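Local atomic coordinates of methyltransferase-like protein (PDB entry 4PNE), a protein that catalyses a [4+2] cycloaddition in spinosyn biosynthesis and has the fold of S-adenosylmethionine-dependent methyltransferases. Residues A85-L90 with I294-K299; T119-S124 with M152-P157. One frame throughout, in Å; residues are numbered along the deposited sequence.

Overall arrangement
Both contacts are largely buried and both reach the same mixed sheet, but at different strands. Interaction 1 sets helix 73-88 against strand 290-298, an antiparallel strand near one end of the sheet. Interaction 2 lays the loop of 152-157 against strand 117-122, toward the other end and beside the S-adenosyl-L-homocysteine pocket. Their centres lie about 19 Å apart and their nearest atoms about 8 Å, and interaction 2 is nested within the chain loop that interaction 1 closes. In interaction 1 an arginine lends its hydrocarbon chain to the contact and its charge to the neighbouring strand 236-242; interaction 2 joins hydrocarbon branches and a tyrosine, while neighbouring residues hold the ligand.

Interaction 1: residues A85-L90 with I294-K299; sequences AERTVL and ILTARK
Arg87, whose aliphatic chain lies over Thr296 and Ile294, has its guanidinium gripped through NE by a salt bridge to Glu241 OE2. NH1 is held more loosely: it stands 4.0 Å from Glu86 OE2, a long ion pair, and makes a weak hydrogen bond to Leu83 O. Arginine suits this place because three methylenes can lie on the sheet while the charge travels on to the carboxylate beyond.

Its CG turns away from the carbonyl carbon (chi1 -71°), and the chain then runs extended to NE, crossing the Thr296 side chain at about a right angle. CB lies 3.9 Å from Thr296 OG1, and CD, further along, is 4.0 Å from that same OG1. These are van der Waals approaches: the hydroxyl rests beside methylenes, while Thr296 CG2 comes within 4.0 Å of Arg87 O. Nearer the charged end, Arg87 CD meets Ile294 CG2 at 4.1 Å, and this methyl stands obliquely to the guanidinium. Two beta-branched side chains, two residues apart on one side of the strand, thus support a single long chain.

Next along, Thr88 turns its hydroxyl to Val84 O and Trp165 NE1, so this buried polar group is satisfied. Strand 290-298 runs between strands 191-200 and 236-242, antiparallel to both; Glu241 belongs to the latter, so the arginine ties helix 73-88 to two adjacent strands. Leu295 points the other way, toward helix 223-233, leaving strand 290-298 sandwiched between helices on its two faces.

Interaction 2: residues T119-S124 with M152-P157; sequences TGITVS and MSLPYP. With SAH (S-adenosyl-L-homocysteine), chain C.
Ile121 meets both Leu154 and Tyr156, and each branch leaving its CB finds a different partner. CG2 comes up to the edge of the tyrosine ring, near its plane, 3.3 Å from Tyr156 OH. The other branch, CG1, sits between backbone N and carbonyl carbon (chi1 61°), which carries CD1 over to Leu154 CD2 at 3.6 Å. Isoleucine suits the place because its fork fills two neighbouring sites of the loop at once. Two residues earlier on the same side of the strand, Thr119 CG2 approaches Tyr156 OH to 3.4 Å, the two side chains reaching toward each other from opposite directions, with the methyl oblique to the ring. Pro155 CG lies over the centre of one ring face, 3.7 Å above the plane, and Phe161 packs edge-to-face with the tyrosine.

In the Rossmann-like methyltransferase fold the second strand, here 117-122, ends beside the cofactor ribose, and many relatives place an acidic residue there. Here Thr122 probably stands in that position: its OG1 accepts from ribose O2' of the ligand at 2.8 Å. Thr122 OG1 also accepts from Ser124 N, 3.1 Å away and nearly straight at 170°, forming an ST turn, and it also hydrogen-bonds to Gln127 OE1. With OG1 anti to the backbone N (chi1 172°), the hydroxyl is held where strand gives way to helix 125-138, which Ser124 OG N-caps through Gln127 N. Val123 CG1 rests against the adenine, 3.4 Å from the ligand's N1. From the loop, Met152 bends at its thioether to bring CE 3.8 Å from N6 of the ligand.

Interaction 1: residues A85-L90 with I294-K299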
loop_
_atom_site.group_PDB
_atom_site.type_symbol
_atom_site.label_atom_id
_atom_site.label_comp_id
_atom_site.label_asym_id
_atom_site.label_seq_id
_atom_site.Cartn_x
_atom_site.Cartn_y
_atom_site.Cartn_z
ATOM N N ALA A 85 2.086 11.930 0.620
ATOM C CA ALA A 85 2.125 12.893 -0.473
ATOM C C ALA A 85 3.060 14.051 -0.137
ATOM O O ALA A 85 3.782 14.555 -1.021
ATOM C CB ALA A 85 0.748 13.396 -0.780
ATOM N N GLU A 86 3.044 14.514 1.113
ATOM C CA GLU A 86 3.943 15.592 1.539
ATOM C C GLU A 86 5.392 15.271 1.241
ATOM O O GLU A 86 6.178 16.133 0.847
ATOM C CB GLU A 86 3.838 15.847 3.044
ATOM C CG GLU A 86 2.658 16.631 3.540
ATOM C CD GLU A 86 2.784 16.898 5.042
ATOM O OE1 GLU A 86 1.762 16.847 5.766
ATOM O OE2 GLU A 86 3.926 17.114 5.500
ATOM N N ARG A 87 5.746 14.005 1.394
ATOM C CA ARG A 87 7.134 13.565 1.328
ATOM C C ARG A 87 7.573 13.216 -0.087
ATOM O O ARG A 87 8.773 13.045 -0.342
ATOM C CB ARG A 87 7.335 12.356 2.249
ATOM C CG ARG A 87 7.285 12.670 3.729
ATOM C CD ARG A 87 6.806 11.453 4.531
ATOM N NE ARG A 87 6.740 11.684 5.970
ATOM C CZ ARG A 87 5.928 12.559 6.567
ATOM N NH1 ARG A 87 5.119 13.347 5.857
ATOM N NH2 ARG A 87 5.955 12.686 7.892
ATOM N N THR A 88 6.613 13.150 -1.017
ATOM C CA THR A 88 6.882 12.583 -2.329
ATOM C C THR A 88 6.438 13.456 -3.503
ATOM O O THR A 88 6.984 13.325 -4.587
ATOM C CB THR A 88 6.218 11.206 -2.495
ATOM O OG1 THR A 88 4.799 11.329 -2.320
ATOM C CG2 THR A 88 6.771 10.256 -1.499
ATOM N N VAL A 89 5.477 14.348 -3.295
ATOM C CA VAL A 89 4.969 15.185 -4.378
ATOM C C VAL A 89 5.552 16.554 -4.117
ATOM O O VAL A 89 5.042 17.313 -3.305
ATOM C CB VAL A 89 3.434 15.216 -4.427
ATOM C CG1 VAL A 89 2.921 16.154 -5.509
ATOM C CG2 VAL A 89 2.883 13.799 -4.654
ATOM N N LEU A 90 6.644 16.858 -4.801
ATOM C CA LEU A 90 7.454 18.001 -4.421
ATOM C C LEU A 90 7.156 19.227 -5.283
ATOM O O LEU A 90 7.614 20.331 -4.977
ATOM C CB LEU A 90 8.929 17.633 -4.509
ATOM C CG LEU A 90 9.379 16.379 -3.743
ATOM C CD1 LEU A 90 10.871 16.196 -3.915
ATOM C CD2 LEU A 90 8.999 16.429 -2.270
ATOM N N ILE A 294 7.100 4.469 7.821
ATOM C CA ILE A 294 7.091 5.336 6.668
ATOM C C ILE A 294 8.535 5.581 6.258
ATOM O O ILE A 294 9.342 6.045 7.075
ATOM C CB ILE A 294 6.387 6.693 6.942
ATOM C CG1 ILE A 294 4.975 6.468 7.495
ATOM C CG2 ILE A 294 6.351 7.534 5.674
ATOM C CD1 ILE A 294 4.316 7.787 7.963
ATOM N N LEU A 295 8.898 5.168 5.046
ATOM C CA LEU A 295 10.249 5.327 4.503
ATOM C C LEU A 295 10.246 6.249 3.281
ATOM O O LEU A 295 9.383 6.136 2.406
ATOM C CB LEU A 295 10.821 3.961 4.110
ATOM C CG LEU A 295 10.589 2.794 5.095
ATOM C CD1 LEU A 295 11.112 1.469 4.536
ATOM C CD2 LEU A 295 11.197 3.099 6.468
ATOM N N THR A 296 11.221 7.151 3.198
ATOM C CA THR A 296 11.448 7.979 2.017
ATOM C C THR A 296 12.850 7.668 1.527
ATOM O O THR A 296 13.819 7.639 2.293
ATOM C CB THR A 296 11.282 9.475 2.324
ATOM O OG1 THR A 296 10.051 9.673 3.034
ATOM C CG2 THR A 296 11.283 10.307 1.042
ATOM N N ALA A 297 12.948 7.390 0.238
ATOM C CA ALA A 297 14.188 7.016 -0.384
ATOM C C ALA A 297 14.268 7.700 -1.712
ATOM O O ALA A 297 13.249 8.190 -2.213
ATOM C CB ALA A 297 14.270 5.535 -0.555
ATOM N N ARG A 298 15.472 7.821 -2.273
ATOM C CA ARG A 298 15.573 8.423 -3.604
ATOM C C ARG A 298 16.645 7.758 -4.465
ATOM O O ARG A 298 17.604 7.159 -3.967
ATOM C CB ARG A 298 15.833 9.904 -3.502
ATOM C CG ARG A 298 17.245 10.246 -3.317
ATOM C CD ARG A 298 17.470 11.698 -3.604
ATOM N NE ARG A 298 18.664 12.077 -2.888
ATOM C CZ ARG A 298 19.134 13.306 -2.819
ATOM N NH1 ARG A 298 18.511 14.300 -3.448
ATOM N NH2 ARG A 298 20.230 13.517 -2.119
ATOM N N LYS A 299 16.447 7.855 -5.763
ATOM C CA LYS A 299 17.420 7.444 -6.737
ATOM C C LYS A 299 18.524 8.498 -6.688
ATOM O O LYS A 299 18.234 9.691 -6.699
ATOM C CB LYS A 299 16.802 7.364 -8.117
ATOM C CG LYS A 299 17.715 6.725 -9.190
ATOM C CD LYS A 299 17.022 6.575 -10.493
ATOM C CE LYS A 299 17.845 5.778 -11.490
ATOM N NZ LYS A 299 17.027 5.383 -12.627
#

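Interaction 2: residues T119-S124 with M152-P157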
loop_
_atom_site.group_PDB
_atom_site.type_symbol
_atom_site.label_atom_id
_atom_site.label_comp_id
_atom_site.label_asym_id
_atom_site.label_seq_id
_atom_site.Cartn_x
_atom_site.Cartn_y
_atom_site.Cartn_z
ATOM N N THR A 119 0.281 7.455 -12.585
ATOM C CA THR A 119 0.118 6.153 -13.202
ATOM C C THR A 119 -0.050 5.173 -12.048
ATOM O O THR A 119 0.902 4.922 -11.348
ATOM C CB THR A 119 1.338 5.776 -14.069
ATOM O OG1 THR A 119 1.521 6.762 -15.117
ATOM C CG2 THR A 119 1.177 4.393 -14.686
ATOM N N GLY A 120 -1.239 4.594 -11.861
ATOM C CA GLY A 120 -1.479 3.620 -10.804
ATOM C C GLY A 120 -1.473 2.225 -11.349
ATOM O O GLY A 120 -2.171 1.963 -12.325
ATOM N N ILE A 121 -0.702 1.322 -10.770
ATOM C CA ILE A 121 -0.655 -0.049 -11.222
ATOM C C ILE A 121 -1.064 -1.024 -10.124
ATOM O O ILE A 121 -0.772 -0.818 -8.951
ATOM C CB ILE A 121 0.731 -0.449 -11.751
ATOM C CG1 ILE A 121 1.813 -0.320 -10.677
ATOM C CG2 ILE A 121 1.099 0.430 -12.927
ATOM C CD1 ILE A 121 3.162 -0.942 -11.081
ATOM N N THR A 122 -1.786 -2.059 -10.524
ATOM C CA THR A 122 -2.186 -3.107 -9.616
ATOM C C THR A 122 -2.266 -4.416 -10.392
ATOM O O THR A 122 -2.367 -4.392 -11.605
ATOM C CB THR A 122 -3.520 -2.804 -8.953
ATOM O OG1 THR A 122 -3.940 -3.960 -8.206
ATOM C CG2 THR A 122 -4.583 -2.436 -9.994
ATOM N N VAL A 123 -2.236 -5.542 -9.705
ATOM C CA VAL A 123 -2.372 -6.837 -10.386
ATOM C C VAL A 123 -3.811 -7.356 -10.363
ATOM O O VAL A 123 -4.096 -8.420 -10.902
ATOM C CB VAL A 123 -1.424 -7.860 -9.768
ATOM C CG1 VAL A 123 0.003 -7.527 -10.196
ATOM C CG2 VAL A 123 -1.528 -7.888 -8.225
ATOM N N SER A 124 -4.691 -6.566 -9.764
ATOM C CA SER A 124 -6.105 -6.898 -9.684
ATOM C C SER A 124 -6.901 -6.186 -10.757
ATOM O O SER A 124 -7.021 -4.967 -10.705
ATOM C CB SER A 124 -6.634 -6.514 -8.310
ATOM O OG SER A 124 -8.043 -6.642 -8.246
ATOM N N MET A 152 7.020 -6.229 -10.630
ATOM C CA MET A 152 8.282 -6.948 -10.766
ATOM C C MET A 152 8.771 -6.901 -12.210
ATOM O O MET A 152 9.910 -7.317 -12.499
ATOM C CB MET A 152 8.140 -8.382 -10.269
ATOM C CG MET A 152 8.050 -8.420 -8.749
ATOM S SD MET A 152 7.767 -10.030 -8.024
ATOM C CE MET A 152 6.020 -10.223 -8.367
ATOM N N SER A 153 7.926 -6.377 -13.106
ATOM C CA SER A 153 8.309 -6.178 -14.505
ATOM C C SER A 153 7.582 -5.001 -15.137
ATOM O O SER A 153 6.571 -5.163 -15.801
ATOM C CB SER A 153 8.026 -7.433 -15.315
ATOM O OG SER A 153 8.544 -7.251 -16.619
ATOM N N LEU A 154 8.153 -3.819 -14.998
ATOM C CA LEU A 154 7.478 -2.605 -15.403
ATOM C C LEU A 154 7.694 -2.341 -16.881
ATOM O O LEU A 154 8.823 -2.463 -17.356
ATOM C CB LEU A 154 7.998 -1.426 -14.586
ATOM C CG LEU A 154 7.720 -1.483 -13.086
ATOM C CD1 LEU A 154 8.401 -0.268 -12.431
ATOM C CD2 LEU A 154 6.247 -1.489 -12.790
ATOM N N PRO A 155 6.626 -1.935 -17.593
ATOM C CA PRO A 155 6.758 -1.703 -19.044
ATOM C C PRO A 155 7.429 -0.369 -19.387
ATOM O O PRO A 155 7.712 -0.099 -20.555
ATOM C CB PRO A 155 5.310 -1.714 -19.518
ATOM C CG PRO A 155 4.538 -1.200 -18.350
ATOM C CD PRO A 155 5.222 -1.814 -17.151
ATOM N N TYR A 156 7.729 0.434 -18.378
ATOM C CA TYR A 156 8.123 1.809 -18.592
ATOM C C TYR A 156 9.607 1.921 -18.888
ATOM O O TYR A 156 10.397 1.087 -18.438
ATOM C CB TYR A 156 7.762 2.640 -17.358
ATOM C CG TYR A 156 6.362 2.354 -16.908
ATOM C CD1 TYR A 156 5.297 2.722 -17.693
ATOM C CD2 TYR A 156 6.116 1.693 -15.713
ATOM C CE1 TYR A 156 3.996 2.432 -17.308
ATOM C CE2 TYR A 156 4.841 1.402 -15.312
ATOM C CZ TYR A 156 3.780 1.776 -16.113
ATOM O OH TYR A 156 2.501 1.490 -15.724
ATOM N N PRO A 157 9.997 2.950 -19.642
ATOM C CA PRO A 157 11.420 3.179 -19.891
ATOM C C PRO A 157 12.155 3.596 -18.630
ATOM O O PRO A 157 11.527 4.078 -17.662
ATOM C CB PRO A 157 11.421 4.305 -20.934
ATOM C CG PRO A 157 10.083 4.926 -20.883
ATOM C CD PRO A 157 9.134 3.976 -20.254
HETATM N N SAH C . -1.582 1.414 -2.167
HETATM C CA SAH C . -3.005 1.078 -2.058
HETATM C CB SAH C . -3.291 -0.417 -1.959
HETATM C CG SAH C . -2.455 -1.253 -1.022
HETATM S SD SAH C . -3.087 -2.935 -0.931
HETATM C C SAH C . -3.595 1.800 -0.878
HETATM O O SAH C . -4.804 1.902 -0.779
HETATM O OXT SAH C . -2.845 2.358 -0.072
HETATM C "C5'" SAH C . -1.781 -3.730 -1.903
HETATM C "C4'" SAH C . -1.840 -3.413 -3.390
HETATM O "O4'" SAH C . -0.659 -3.887 -4.024
HETATM C "C3'" SAH C . -2.991 -4.078 -4.124
HETATM O "O3'" SAH C . -3.558 -3.074 -4.945
HETATM C "C2'" SAH C . -2.323 -5.181 -4.930
HETATM O "O2'" SAH C . -2.990 -5.609 -6.116
HETATM C "C1'" SAH C . -0.969 -4.538 -5.228
HETATM N N9 SAH C . 0.054 -5.524 -5.626
HETATM C C8 SAH C . 0.422 -6.694 -5.046
HETATM N N7 SAH C . 1.378 -7.292 -5.793
HETATM C C5 SAH C . 1.609 -6.506 -6.862
HETATM C C6 SAH C . 2.449 -6.621 -7.950
HETATM N N6 SAH C . 3.268 -7.653 -8.089
HETATM N N1 SAH C . 2.471 -5.638 -8.872
HETATM C C2 SAH C . 1.651 -4.534 -8.761
HETATM N N3 SAH C . 0.779 -4.432 -7.716
HETATM C C4 SAH C . 0.787 -5.396 -6.767
#